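Local atomic coordinates of group 3 allergen SMIPP-S YvT004A06 (Sarcoptes scabiei type hominis, PDB entry 3H7T), a protein that has the two-barrel fold of trypsin-like serine proteases but is an inactivated scabies mite paralogue, probably without the peptidase activity generally assigned to its family. Residues G28-A33 with I95-K100; K11-V16 with T101-E106; P116-L121 with F144-R149; S109-P114 with V217-L222; I181-A186 with A200-S205. One frame throughout, in Å; residues are numbered along the deposited sequence.

In the fold
Contacts 1 and 2, with centres about 6 Å apart, lie side by side at strands 15-20 and 26-30 of the first barrel: Ile30 of contact 1 probably hydrogen-bonds both Trp14 and Ile105 of contact 2. Contact 3 pairs two strands of the other sheet, and contact 4, its centre about 15 Å from that of contact 3, is tied to it by the Arg149–Asp113 salt bridge. Contact 5 probably occupies the region that forms the active site in active relatives. It touches contact 3 through Phe144 and Ile181, the centres of the two contacts being about 17 Å apart. Bound zinc ions lie about 5 Å from the Tyr219 side chain and about 8 Å from that of Asp148.

Contact 1: G28-A33 with I95-K100; sequences GSILTA and IKLDDK
Ile95 closes on Ala33 through its backbone and on Ile30 through its side chain, and both halves can be traced from CB outward. Ile95 CB lies 3.4 Å from Ala33 O, the same oxygen that receives Ile95 N at 2.6 Å in a bond that is almost straight (178°) and in the carbonyl plane. One step further, the branches divide. Ile95 CG1, held anti to the carbonyl carbon (chi1 -60°), still skirts Ala33 O, whereas Ile95 CG2 approaches Ile30 CD1 at 4.0 Å. At the tip, Ile95 CD1 meets Ile30 CD1 at 3.8 Å, the two isoleucines reaching toward each other end to end.

Leu97 supplies a second apolar touch: its CD2 lies 4.0 Å from Ile30 CG2, and the two side chains slide past one another in opposite directions. Ile30 is therefore met on two branches, CD1 by Ile95 and CG2 by Leu97.

The contact lays the loop after strand 87-91 beside strand 26-30 and the residues that follow it in the first trypsin-like barrel. Ile95 also packs on Val36 of the adjacent strand 35-38, and Leu31 touches Leu196 of strand 195-200.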
# COMPACT_ATOMS: atom_id res chain seq x y z
N GLY A 28 -3.39 3.86 -1.85
CA GLY A 28 -2.40 4.01 -2.91
C GLY A 28 -1.46 5.15 -2.57
O GLY A 28 -1.61 5.80 -1.53
N SER A 29 -0.49 5.40 -3.44
CA SER A 29 0.45 6.49 -3.24
C SER A 29 0.81 7.16 -4.58
O SER A 29 0.94 6.47 -5.60
CB SER A 29 1.70 5.97 -2.52
OG SER A 29 2.24 6.97 -1.66
N ILE A 30 0.96 8.49 -4.56
CA ILE A 30 1.36 9.27 -5.74
C ILE A 30 2.85 9.10 -6.05
O ILE A 30 3.70 9.52 -5.26
CB ILE A 30 1.16 10.81 -5.54
CG1 ILE A 30 -0.17 11.16 -4.83
CG2 ILE A 30 1.35 11.54 -6.88
CD1 ILE A 30 -1.34 11.39 -5.71
N LEU A 31 3.14 8.53 -7.21
CA LEU A 31 4.52 8.50 -7.71
C LEU A 31 4.84 9.70 -8.61
O LEU A 31 5.89 10.35 -8.46
CB LEU A 31 4.81 7.17 -8.42
CG LEU A 31 4.76 5.93 -7.50
CD1 LEU A 31 5.14 4.68 -8.27
CD2 LEU A 31 5.64 6.10 -6.26
N THR A 32 3.94 9.99 -9.55
CA THR A 32 4.02 11.18 -10.40
C THR A 32 2.61 11.69 -10.65
O THR A 32 1.64 11.05 -10.22
CB THR A 32 4.69 10.92 -11.79
OG1 THR A 32 3.82 10.14 -12.62
CG2 THR A 32 6.04 10.21 -11.65
N ALA A 33 2.49 12.80 -11.36
CA ALA A 33 1.19 13.39 -11.69
C ALA A 33 0.29 12.44 -12.49
O ALA A 33 -0.92 12.63 -12.57
CB ALA A 33 1.37 14.71 -12.43
N ILE A 95 -2.92 14.30 -12.14
CA ILE A 95 -3.24 14.63 -10.76
C ILE A 95 -2.73 16.03 -10.46
O ILE A 95 -1.56 16.35 -10.74
CB ILE A 95 -2.62 13.59 -9.77
CG1 ILE A 95 -3.14 12.19 -10.07
CG2 ILE A 95 -2.90 13.98 -8.33
CD1 ILE A 95 -2.40 11.07 -9.35
N LYS A 96 -3.59 16.87 -9.90
CA LYS A 96 -3.24 18.25 -9.59
C LYS A 96 -2.43 18.36 -8.29
O LYS A 96 -3.00 18.53 -7.21
CB LYS A 96 -4.48 19.14 -9.54
CG LYS A 96 -5.13 19.40 -10.89
CD LYS A 96 -6.30 20.37 -10.78
CE LYS A 96 -5.84 21.82 -10.68
NZ LYS A 96 -6.97 22.74 -10.34
N LEU A 97 -1.11 18.27 -8.42
CA LEU A 97 -0.19 18.42 -7.30
C LEU A 97 -0.23 19.85 -6.77
O LEU A 97 -0.40 20.79 -7.54
CB LEU A 97 1.23 18.06 -7.72
CG LEU A 97 1.51 16.71 -8.39
CD1 LEU A 97 2.97 16.64 -8.84
CD2 LEU A 97 1.18 15.53 -7.48
N ASP A 98 -0.08 20.01 -5.46
CA ASP A 98 -0.21 21.33 -4.85
C ASP A 98 0.70 21.57 -3.64
O ASP A 98 0.56 22.57 -2.95
CB ASP A 98 -1.68 21.60 -4.46
CG ASP A 98 -2.15 20.74 -3.30
OD1 ASP A 98 -1.44 19.77 -2.93
OD2 ASP A 98 -3.24 21.02 -2.77
N ASP A 99 1.62 20.64 -3.40
CA ASP A 99 2.55 20.72 -2.26
C ASP A 99 1.85 21.10 -0.93
O ASP A 99 2.40 21.84 -0.12
CB ASP A 99 3.71 21.67 -2.57
N LYS A 100 0.64 20.58 -0.74
CA LYS A 100 -0.10 20.78 0.50
C LYS A 100 -0.87 19.51 0.84
O LYS A 100 -0.57 18.85 1.84
CB LYS A 100 -1.04 21.98 0.38
CG LYS A 100 -1.83 22.28 1.65
CD LYS A 100 -2.73 23.51 1.48
CE LYS A 100 -1.96 24.81 1.70
NZ LYS A 100 -1.62 25.04 3.14

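Contact 2: K11-V16 with T101-E106; sequences KEPWAV and TTKKIE
Pro13 O receives Lys103 N at 2.9 Å and, in a CA-H...O contact, is met by Thr102 CA, 3.3 Å from Pro13 O. This carbonyl lies in a type I beta turn from Glu12 to Ala15, leading into strand 15-20 of the first barrel of the trypsin-like fold. The Lys103 bond is fairly straight at the hydrogen (162°), yet the donor stands well above the carbonyl plane, off either lone pair. The backbones run close here: Trp14 CA meets Lys103 O at 3.2 Å in another CA-H...O contact. Water 1 lies between Ala15 O and Thr101 O and may donate to either.

Among side chains, Pro13 and Lys103 lie side by side. Pro13 CG and Lys103 CD are 3.5 Å apart, a tight touch between the lysine methylenes and the ring atoms CB and CG, while the end of the lysine leads away. Trp14 is enclosed more widely, since its indole also touches Pro189 and Val191 of strand 189-192.

In Ile105, chi1 -173° and chi2 86° together carry CD1 over the six-membered ring of the indole. There the methyl sits 3.8 Å above the ring plane in a CH-pi contact, while Glu12 CA covers the opposite face nearer the rim.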
# COMPACT_ATOMS: atom_id res chain seq x y z
N LYS A 11 -0.47 15.61 6.37
CA LYS A 11 0.61 14.82 6.97
C LYS A 11 1.10 13.70 6.05
O LYS A 11 2.23 13.26 6.16
CB LYS A 11 0.21 14.24 8.32
CG LYS A 11 -0.54 15.21 9.23
CD LYS A 11 0.40 16.17 9.96
CE LYS A 11 0.81 15.63 11.32
NZ LYS A 11 -0.38 15.29 12.17
N GLU A 12 0.23 13.23 5.15
CA GLU A 12 0.62 12.21 4.17
C GLU A 12 0.05 12.54 2.80
O GLU A 12 -0.77 11.78 2.28
CB GLU A 12 0.18 10.80 4.61
CG GLU A 12 0.84 10.27 5.86
CD GLU A 12 0.06 10.57 7.13
OE1 GLU A 12 -1.19 10.62 7.09
OE2 GLU A 12 0.71 10.74 8.18
N PRO A 13 0.49 13.67 2.20
CA PRO A 13 -0.10 14.20 0.96
C PRO A 13 0.09 13.29 -0.26
O PRO A 13 -0.49 13.57 -1.32
CB PRO A 13 0.62 15.54 0.77
CG PRO A 13 1.90 15.40 1.55
CD PRO A 13 1.54 14.57 2.73
N TRP A 14 0.87 12.23 -0.10
CA TRP A 14 1.09 11.23 -1.14
C TRP A 14 -0.00 10.17 -1.18
O TRP A 14 -0.16 9.47 -2.18
CB TRP A 14 2.46 10.55 -0.96
CG TRP A 14 2.73 10.09 0.45
CD1 TRP A 14 2.39 8.88 1.00
CD2 TRP A 14 3.39 10.83 1.48
NE1 TRP A 14 2.81 8.83 2.31
CE2 TRP A 14 3.42 10.01 2.63
CE3 TRP A 14 3.97 12.11 1.55
CZ2 TRP A 14 4.00 10.43 3.84
CZ3 TRP A 14 4.55 12.52 2.74
CH2 TRP A 14 4.55 11.68 3.88
N ALA A 15 -0.75 10.04 -0.08
CA ALA A 15 -1.76 9.01 0.06
C ALA A 15 -2.99 9.27 -0.80
O ALA A 15 -3.49 10.40 -0.86
CB ALA A 15 -2.16 8.84 1.53
N VAL A 16 -3.44 8.23 -1.48
CA VAL A 16 -4.69 8.26 -2.24
C VAL A 16 -5.58 7.06 -1.94
O VAL A 16 -5.12 6.04 -1.41
CB VAL A 16 -4.46 8.38 -3.78
CG1 VAL A 16 -3.66 9.63 -4.12
CG2 VAL A 16 -3.79 7.13 -4.34
N THR A 101 -1.84 19.18 0.01
CA THR A 101 -2.70 18.02 0.24
C THR A 101 -2.42 16.92 -0.78
O THR A 101 -2.86 15.78 -0.61
CB THR A 101 -4.20 18.39 0.18
OG1 THR A 101 -4.56 18.71 -1.18
CG2 THR A 101 -4.52 19.57 1.09
N THR A 102 -1.71 17.27 -1.85
CA THR A 102 -1.44 16.33 -2.93
C THR A 102 -0.00 16.48 -3.43
O THR A 102 0.34 17.48 -4.07
CB THR A 102 -2.44 16.49 -4.10
OG1 THR A 102 -3.78 16.62 -3.58
CG2 THR A 102 -2.39 15.30 -5.03
N LYS A 103 0.84 15.48 -3.11
CA LYS A 103 2.27 15.51 -3.44
C LYS A 103 2.76 14.13 -3.85
O LYS A 103 2.23 13.12 -3.39
CB LYS A 103 3.11 15.97 -2.24
CG LYS A 103 2.77 17.35 -1.69
CD LYS A 103 3.56 17.69 -0.43
CE LYS A 103 4.99 18.12 -0.72
NZ LYS A 103 5.73 18.41 0.54
N LYS A 104 3.78 14.08 -4.70
CA LYS A 104 4.40 12.80 -5.03
C LYS A 104 5.36 12.35 -3.93
O LYS A 104 5.97 13.18 -3.25
CB LYS A 104 5.08 12.82 -6.42
CG LYS A 104 6.14 13.88 -6.63
CD LYS A 104 6.76 13.74 -8.03
CE LYS A 104 7.60 14.94 -8.40
NZ LYS A 104 6.76 16.07 -8.90
N ILE A 105 5.47 11.04 -3.76
CA ILE A 105 6.45 10.44 -2.86
C ILE A 105 7.57 9.82 -3.69
O ILE A 105 7.30 9.14 -4.67
CB ILE A 105 5.80 9.34 -1.93
CG1 ILE A 105 6.79 8.84 -0.88
CG2 ILE A 105 5.26 8.16 -2.75
CD1 ILE A 105 6.84 9.67 0.39
N GLU A 106 8.81 10.07 -3.29
CA GLU A 106 9.98 9.56 -4.02
C GLU A 106 10.18 8.06 -3.82
O GLU A 106 9.86 7.51 -2.77
CB GLU A 106 11.26 10.32 -3.62
CG GLU A 106 11.27 11.80 -4.00
CD GLU A 106 11.07 12.05 -5.49
OE1 GLU A 106 11.79 11.44 -6.31
OE2 GLU A 106 10.18 12.87 -5.84
O HOH W 1 -3.75 13.13 -2.04

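Contact 3: P116-L121 with F144-R149; sequences PDTSVL and FTVVDR
Val120 and Val146 meet through methyls set by their first torsions: CG1 of Val120 (chi1 -63°) and CG2 of Val146 (its CG1 having chi1 171°) each stand anti to their own carbonyl carbon. The two touch at 3.9 Å, their side chains crossing at about a right angle. They join strands 119-124 and 140-147, an antiparallel pair in the second sheet of the trypsin-like fold, although the short segments diverge from a strict antiparallel course, with 133° between their directions.

Four backbone bonds record the pairing. Val120 and Phe144 form the hydrogen-bonded pair, each N serving the other's O, with Phe144 N to Val120 O at 2.9 Å. Ser119 and Thr145 are the neighbouring non-hydrogen-bonded pair. Further out, Val146 N reaches Thr118 O at 2.8 Å, nearly along the C=O axis, and Asp117 N returns a bond to Val146 O at 2.8 Å, so Val146 uses both its backbone groups.

On the side with Val120 and Phe144, Val120 CG2 rests on Phe144 CB at 3.8 Å, and the phenyl ring runs on to meet Phe214 edge-to-face. The side with Thr145 is more polar: Thr145 OG1 bonds Asp177, while its CG2 packs 3.8 Å from Asp117 CA. Asp148 takes the N-cap of helix 149-157, with OD2 accepting from Ser151 N.

At the outer end Pro116 CG lies against Asp148 CA at 3.7 Å, and water 2 donates to both Asp117 OD1 and Val146 O, joining the Asp117 carboxylate to the backbone of Val146.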
# COMPACT_ATOMS: atom_id res chain seq x y z
N PRO A 116 15.40 -3.93 10.87
CA PRO A 116 14.62 -4.30 12.06
C PRO A 116 14.76 -3.26 13.16
O PRO A 116 15.85 -2.69 13.33
CB PRO A 116 15.25 -5.61 12.51
CG PRO A 116 15.83 -6.20 11.27
CD PRO A 116 16.22 -5.05 10.38
N ASP A 117 13.67 -3.00 13.86
CA ASP A 117 13.62 -2.02 14.96
C ASP A 117 13.52 -0.55 14.51
O ASP A 117 13.32 0.34 15.34
CB ASP A 117 14.76 -2.23 15.96
CG ASP A 117 14.65 -3.56 16.69
OD1 ASP A 117 13.53 -4.11 16.79
OD2 ASP A 117 15.69 -4.07 17.17
N THR A 118 13.64 -0.29 13.21
CA THR A 118 13.29 1.04 12.71
C THR A 118 11.79 1.08 12.47
O THR A 118 11.12 0.04 12.55
CB THR A 118 14.08 1.44 11.44
OG1 THR A 118 13.61 0.68 10.31
CG2 THR A 118 15.58 1.22 11.64
N SER A 119 11.26 2.28 12.19
CA SER A 119 9.83 2.49 12.00
C SER A 119 9.50 3.02 10.60
O SER A 119 10.25 3.83 10.03
CB SER A 119 9.29 3.48 13.03
OG SER A 119 9.23 2.89 14.32
N VAL A 120 8.37 2.56 10.07
CA VAL A 120 7.81 3.08 8.83
C VAL A 120 6.48 3.75 9.13
O VAL A 120 5.68 3.26 9.95
CB VAL A 120 7.63 1.98 7.72
CG1 VAL A 120 8.98 1.38 7.31
CG2 VAL A 120 6.66 0.88 8.17
N LEU A 121 6.27 4.89 8.49
CA LEU A 121 5.02 5.62 8.63
C LEU A 121 4.01 5.10 7.61
O LEU A 121 4.24 5.17 6.41
CB LEU A 121 5.27 7.13 8.42
CG LEU A 121 4.02 8.01 8.39
CD1 LEU A 121 3.32 8.00 9.75
CD2 LEU A 121 4.37 9.43 7.96
N PHE A 144 4.79 1.70 12.24
CA PHE A 144 4.95 0.26 12.36
C PHE A 144 6.43 -0.05 12.55
O PHE A 144 7.27 0.34 11.71
CB PHE A 144 4.51 -0.43 11.05
CG PHE A 144 3.02 -0.57 10.88
CD1 PHE A 144 2.45 -1.83 10.74
CD2 PHE A 144 2.19 0.56 10.78
CE1 PHE A 144 1.08 -1.99 10.54
CE2 PHE A 144 0.81 0.42 10.58
CZ PHE A 144 0.24 -0.87 10.47
N THR A 145 6.76 -0.77 13.62
CA THR A 145 8.14 -1.21 13.87
C THR A 145 8.49 -2.39 12.98
O THR A 145 7.79 -3.41 12.98
CB THR A 145 8.39 -1.58 15.34
OG1 THR A 145 7.86 -0.56 16.18
CG2 THR A 145 9.89 -1.72 15.61
N VAL A 146 9.58 -2.24 12.24
CA VAL A 146 10.04 -3.26 11.30
C VAL A 146 10.56 -4.50 12.05
O VAL A 146 11.37 -4.41 12.97
CB VAL A 146 11.09 -2.68 10.30
CG1 VAL A 146 11.73 -3.79 9.46
CG2 VAL A 146 10.43 -1.63 9.37
N VAL A 147 10.05 -5.66 11.64
CA VAL A 147 10.42 -6.94 12.24
C VAL A 147 11.38 -7.65 11.28
O VAL A 147 11.13 -7.70 10.08
CB VAL A 147 9.16 -7.82 12.47
CG1 VAL A 147 9.53 -9.21 12.97
CG2 VAL A 147 8.19 -7.13 13.46
N ASP A 148 12.46 -8.20 11.83
CA ASP A 148 13.41 -9.00 11.06
C ASP A 148 12.72 -10.05 10.18
O ASP A 148 11.90 -10.83 10.68
CB ASP A 148 14.38 -9.69 12.02
CG ASP A 148 15.41 -10.52 11.29
OD1 ASP A 148 16.36 -9.92 10.75
OD2 ASP A 148 15.25 -11.75 11.25
N ARG A 149 13.05 -10.07 8.88
CA ARG A 149 12.40 -11.00 7.94
C ARG A 149 12.45 -12.47 8.35
O ARG A 149 11.43 -13.16 8.31
CB ARG A 149 12.98 -10.84 6.53
CG ARG A 149 12.30 -11.72 5.47
CD ARG A 149 12.72 -11.39 4.05
NE ARG A 149 12.39 -10.02 3.65
CZ ARG A 149 13.27 -9.02 3.59
NH1 ARG A 149 14.55 -9.22 3.90
NH2 ARG A 149 12.89 -7.81 3.22
O HOH W 2 11.61 -5.70 15.63
O HOH W 3 7.07 2.19 15.28

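Contact 4: S109-P114 with V217-L222; sequences SLLYDP and VGYYVL
Gly218 O accepts the N-H of Leu111 at 2.9 Å, the direct hydrogen bond that joins the two segments. The approach is oblique: the C=O...N angle is only 104° and the donor stands above the carbonyl plane. Leu110 CD1 reaches Leu222 CG at 3.9 Å, because chi1 176° (CG anti to the backbone N) together with chi2 70° turns CD1 back toward the helix. Leu111 CD2 lies 3.9 Å from both CA and CD1 of Tyr219.

Water 4 forms the next link, accepting from Gly218 N at 2.8 Å and donating to Tyr112 O at 3.1 Å.

What presents the loop in this way is a type II beta turn from Ser109 to Tyr112, closed by Tyr112 N on Ser109 O. Gly218 has no side chain, and its CA can approach Tyr112 N to 3.7 Å. Farther out, Tyr112 OH bonds Gln192 of strand 189-192, and Asp113 forms a salt bridge with Arg149 at the start of helix 149-157.

The chemistry thus implies a polar backbone seam, Gly218 N-H serving water 4 and its C=O serving Leu111 N, flanked by three exposed leucines and the partly exposed Tyr219. All four touch a crystal neighbour, which may influence their conformations.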
# COMPACT_ATOMS: atom_id res chain seq x y z
N SER A 109 16.12 3.85 -2.95
CA SER A 109 17.26 3.31 -3.69
C SER A 109 17.08 1.81 -3.95
O SER A 109 16.29 1.14 -3.26
CB SER A 109 18.56 3.56 -2.92
OG SER A 109 18.50 2.95 -1.64
N LEU A 110 17.80 1.30 -4.95
CA LEU A 110 17.65 -0.08 -5.37
C LEU A 110 17.87 -1.05 -4.21
O LEU A 110 18.84 -0.92 -3.46
CB LEU A 110 18.61 -0.42 -6.52
CG LEU A 110 18.62 -1.87 -7.00
CD1 LEU A 110 17.33 -2.25 -7.73
CD2 LEU A 110 19.83 -2.12 -7.88
N LEU A 111 16.95 -2.01 -4.09
CA LEU A 111 17.00 -3.05 -3.07
C LEU A 111 17.00 -2.54 -1.62
O LEU A 111 17.40 -3.26 -0.71
CB LEU A 111 18.15 -4.03 -3.34
CG LEU A 111 18.00 -4.95 -4.57
CD1 LEU A 111 19.32 -5.65 -4.85
CD2 LEU A 111 16.89 -5.97 -4.37
N TYR A 112 16.50 -1.32 -1.41
CA TYR A 112 16.33 -0.81 -0.05
C TYR A 112 15.57 -1.82 0.82
O TYR A 112 14.58 -2.41 0.37
CB TYR A 112 15.60 0.54 -0.05
CG TYR A 112 15.58 1.18 1.32
CD1 TYR A 112 16.64 1.98 1.76
CD2 TYR A 112 14.52 0.95 2.21
CE1 TYR A 112 16.63 2.55 3.02
CE2 TYR A 112 14.51 1.51 3.47
CZ TYR A 112 15.56 2.31 3.87
OH TYR A 112 15.55 2.87 5.13
N ASP A 113 16.06 -2.03 2.04
CA ASP A 113 15.45 -3.01 2.94
C ASP A 113 15.43 -2.43 4.35
O ASP A 113 16.48 -2.32 4.98
CB ASP A 113 16.22 -4.34 2.90
CG ASP A 113 15.42 -5.52 3.48
OD1 ASP A 113 14.22 -5.37 3.81
OD2 ASP A 113 16.00 -6.62 3.60
N PRO A 114 14.23 -2.05 4.85
CA PRO A 114 14.15 -1.38 6.15
C PRO A 114 14.74 -2.25 7.26
O PRO A 114 14.45 -3.45 7.33
CB PRO A 114 12.63 -1.20 6.38
CG PRO A 114 11.99 -1.46 5.07
CD PRO A 114 12.90 -2.36 4.30
N VAL A 217 9.43 -2.06 -1.73
CA VAL A 217 9.50 -1.27 -2.96
C VAL A 217 10.89 -1.30 -3.60
O VAL A 217 11.00 -1.46 -4.81
CB VAL A 217 9.01 0.18 -2.75
CG1 VAL A 217 9.12 0.98 -4.06
CG2 VAL A 217 7.56 0.19 -2.27
N GLY A 218 11.94 -1.19 -2.78
CA GLY A 218 13.33 -1.32 -3.23
C GLY A 218 13.59 -2.49 -4.16
O GLY A 218 14.33 -2.36 -5.17
N TYR A 219 12.96 -3.62 -3.85
CA TYR A 219 13.11 -4.87 -4.60
C TYR A 219 12.55 -4.75 -6.03
O TYR A 219 12.97 -5.47 -6.94
CB TYR A 219 12.43 -6.02 -3.84
CG TYR A 219 12.69 -7.41 -4.38
CD1 TYR A 219 13.69 -8.22 -3.84
CD2 TYR A 219 11.92 -7.92 -5.43
CE1 TYR A 219 13.92 -9.51 -4.33
CE2 TYR A 219 12.15 -9.19 -5.94
CZ TYR A 219 13.15 -9.98 -5.39
OH TYR A 219 13.35 -11.24 -5.90
N TYR A 220 11.63 -3.81 -6.21
CA TYR A 220 10.91 -3.70 -7.47
C TYR A 220 11.08 -2.35 -8.18
O TYR A 220 10.36 -2.06 -9.13
CB TYR A 220 9.41 -3.98 -7.21
CG TYR A 220 9.12 -5.38 -6.72
CD1 TYR A 220 9.02 -6.44 -7.61
CD2 TYR A 220 8.93 -5.63 -5.36
CE1 TYR A 220 8.74 -7.73 -7.17
CE2 TYR A 220 8.63 -6.93 -4.91
CZ TYR A 220 8.55 -7.96 -5.83
OH TYR A 220 8.28 -9.24 -5.42
N VAL A 221 12.05 -1.54 -7.72
CA VAL A 221 12.27 -0.18 -8.26
C VAL A 221 12.56 -0.14 -9.77
O VAL A 221 12.12 0.78 -10.46
CB VAL A 221 13.37 0.60 -7.45
CG1 VAL A 221 13.89 1.82 -8.21
CG2 VAL A 221 12.83 1.02 -6.09
N LEU A 222 13.29 -1.14 -10.27
CA LEU A 222 13.55 -1.28 -11.70
C LEU A 222 12.26 -1.52 -12.47
O LEU A 222 12.05 -0.96 -13.54
CB LEU A 222 14.51 -2.45 -11.96
CG LEU A 222 15.89 -2.48 -11.30
CD1 LEU A 222 16.47 -3.88 -11.42
CD2 LEU A 222 16.83 -1.44 -11.90
O HOH W 4 12.01 -0.77 0.00

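Contact 5: I181-A186 with A200-S205; sequences IGYGDA and ASYISS
Ala186 and Ser201 bring the backbones together, their CA atoms 4.7 Å apart, just after a type II beta turn from Gly182 to Asp185. Ala186 CA faces Ala200 O in a CA-H...O contact, and Asp185 O meets Ala200 CB at 3.2 Å, a tight approach.

The side chains centre on Tyr202. Tyr183 turns an edge to its face in an offset edge-to-face pair, with planes at 81° and centroids 5.6 Å apart; Tyr183 CD1 meets Tyr202 CE2 at 3.7 Å. Tyr183 CA lies over the same ring, 4.0 Å from its centroid, as a CH-pi contact. Tyr202 is extended (chi1 -180°), which lays CD1 and CE1 beside Gly182 O and Tyr183 N. Ile181 CG2 comes near the ring plane at the edge, while Ile181 CD1 packs on Ala200 CB at 3.6 Å.

Asp185 N closes the turn on Gly182 O, and Asp185 OD2 adds a second tie, accepting Gly182 N through its anti lone pair; OD2 also bonds Ile1 N, as in activated trypsin-like enzymes. The sequence Gly-Asp-Ala-Gly suggests that Ala186 occupies the position of the nucleophilic serine in active relatives. By position, the two tyrosines probably meet across the place where the primary substrate pocket opens in those relatives, consistent with its being obstructed.

Around this buried site, Ala186 packs on Gln41 and Cys42 of helix 40-43, and Ile181 and Ala200 rest on Phe214 of strand 212-216.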
# COMPACT_ATOMS: atom_id res chain seq x y z
N ILE A 181 -2.19 -3.76 9.83
CA ILE A 181 -2.92 -3.42 8.61
C ILE A 181 -4.34 -4.00 8.75
O ILE A 181 -4.51 -5.17 9.08
CB ILE A 181 -2.17 -3.98 7.38
CG1 ILE A 181 -0.89 -3.17 7.14
CG2 ILE A 181 -3.06 -4.05 6.10
CD1 ILE A 181 -1.13 -1.67 6.78
N GLY A 182 -5.35 -3.15 8.53
CA GLY A 182 -6.75 -3.58 8.57
C GLY A 182 -7.31 -3.86 7.19
O GLY A 182 -6.65 -3.61 6.18
N TYR A 183 -8.52 -4.40 7.14
CA TYR A 183 -9.23 -4.65 5.87
C TYR A 183 -9.47 -3.30 5.22
O TYR A 183 -9.96 -2.39 5.86
CB TYR A 183 -10.55 -5.38 6.11
CG TYR A 183 -11.33 -5.72 4.85
CD1 TYR A 183 -11.03 -6.86 4.11
CD2 TYR A 183 -12.38 -4.90 4.41
CE1 TYR A 183 -11.74 -7.19 2.96
CE2 TYR A 183 -13.11 -5.22 3.25
CZ TYR A 183 -12.77 -6.37 2.53
OH TYR A 183 -13.46 -6.70 1.39
N GLY A 184 -9.12 -3.18 3.94
CA GLY A 184 -9.11 -1.89 3.26
C GLY A 184 -7.77 -1.16 3.22
O GLY A 184 -7.62 -0.15 2.53
N ASP A 185 -6.79 -1.67 3.96
CA ASP A 185 -5.46 -1.05 4.03
C ASP A 185 -4.44 -1.62 3.04
O ASP A 185 -3.29 -1.19 3.04
CB ASP A 185 -4.86 -1.16 5.44
CG ASP A 185 -5.43 -0.13 6.40
OD1 ASP A 185 -5.65 1.04 6.01
OD2 ASP A 185 -5.63 -0.51 7.58
N ALA A 186 -4.84 -2.59 2.21
CA ALA A 186 -3.95 -3.04 1.13
C ALA A 186 -3.61 -1.83 0.26
O ALA A 186 -4.48 -1.02 -0.05
CB ALA A 186 -4.59 -4.15 0.30
N ALA A 200 1.49 -1.69 1.52
CA ALA A 200 0.81 -2.68 2.36
C ALA A 200 0.13 -3.80 1.59
O ALA A 200 -0.49 -3.58 0.54
CB ALA A 200 -0.20 -2.00 3.31
N SER A 201 0.29 -5.01 2.10
CA SER A 201 -0.50 -6.16 1.70
C SER A 201 -1.54 -6.42 2.77
O SER A 201 -1.37 -6.05 3.94
CB SER A 201 0.36 -7.41 1.61
OG SER A 201 0.95 -7.51 0.34
N TYR A 202 -2.61 -7.09 2.36
CA TYR A 202 -3.58 -7.61 3.30
C TYR A 202 -3.81 -9.10 3.04
O TYR A 202 -4.26 -9.48 1.98
CB TYR A 202 -4.90 -6.85 3.20
CG TYR A 202 -5.94 -7.35 4.17
CD1 TYR A 202 -5.90 -6.97 5.51
CD2 TYR A 202 -6.94 -8.22 3.75
CE1 TYR A 202 -6.85 -7.45 6.42
CE2 TYR A 202 -7.90 -8.70 4.64
CZ TYR A 202 -7.85 -8.31 5.97
OH TYR A 202 -8.80 -8.78 6.84
N ILE A 203 -3.47 -9.93 4.02
CA ILE A 203 -3.63 -11.37 3.86
C ILE A 203 -4.89 -11.80 4.62
O ILE A 203 -4.88 -11.93 5.85
CB ILE A 203 -2.39 -12.15 4.34
CG1 ILE A 203 -1.11 -11.57 3.70
CG2 ILE A 203 -2.54 -13.64 4.03
CD1 ILE A 203 0.20 -12.11 4.29
N SER A 204 -5.97 -12.02 3.88
CA SER A 204 -7.27 -12.28 4.49
C SER A 204 -7.26 -13.47 5.46
O SER A 204 -8.00 -13.47 6.43
CB SER A 204 -8.35 -12.44 3.41
OG SER A 204 -8.02 -13.48 2.51
N SER A 205 -6.40 -14.46 5.22
CA SER A 205 -6.36 -15.63 6.09
C SER A 205 -5.63 -15.41 7.42
O SER A 205 -5.73 -16.23 8.33
CB SER A 205 -5.81 -16.87 5.36
OG SER A 205 -4.43 -16.75 5.07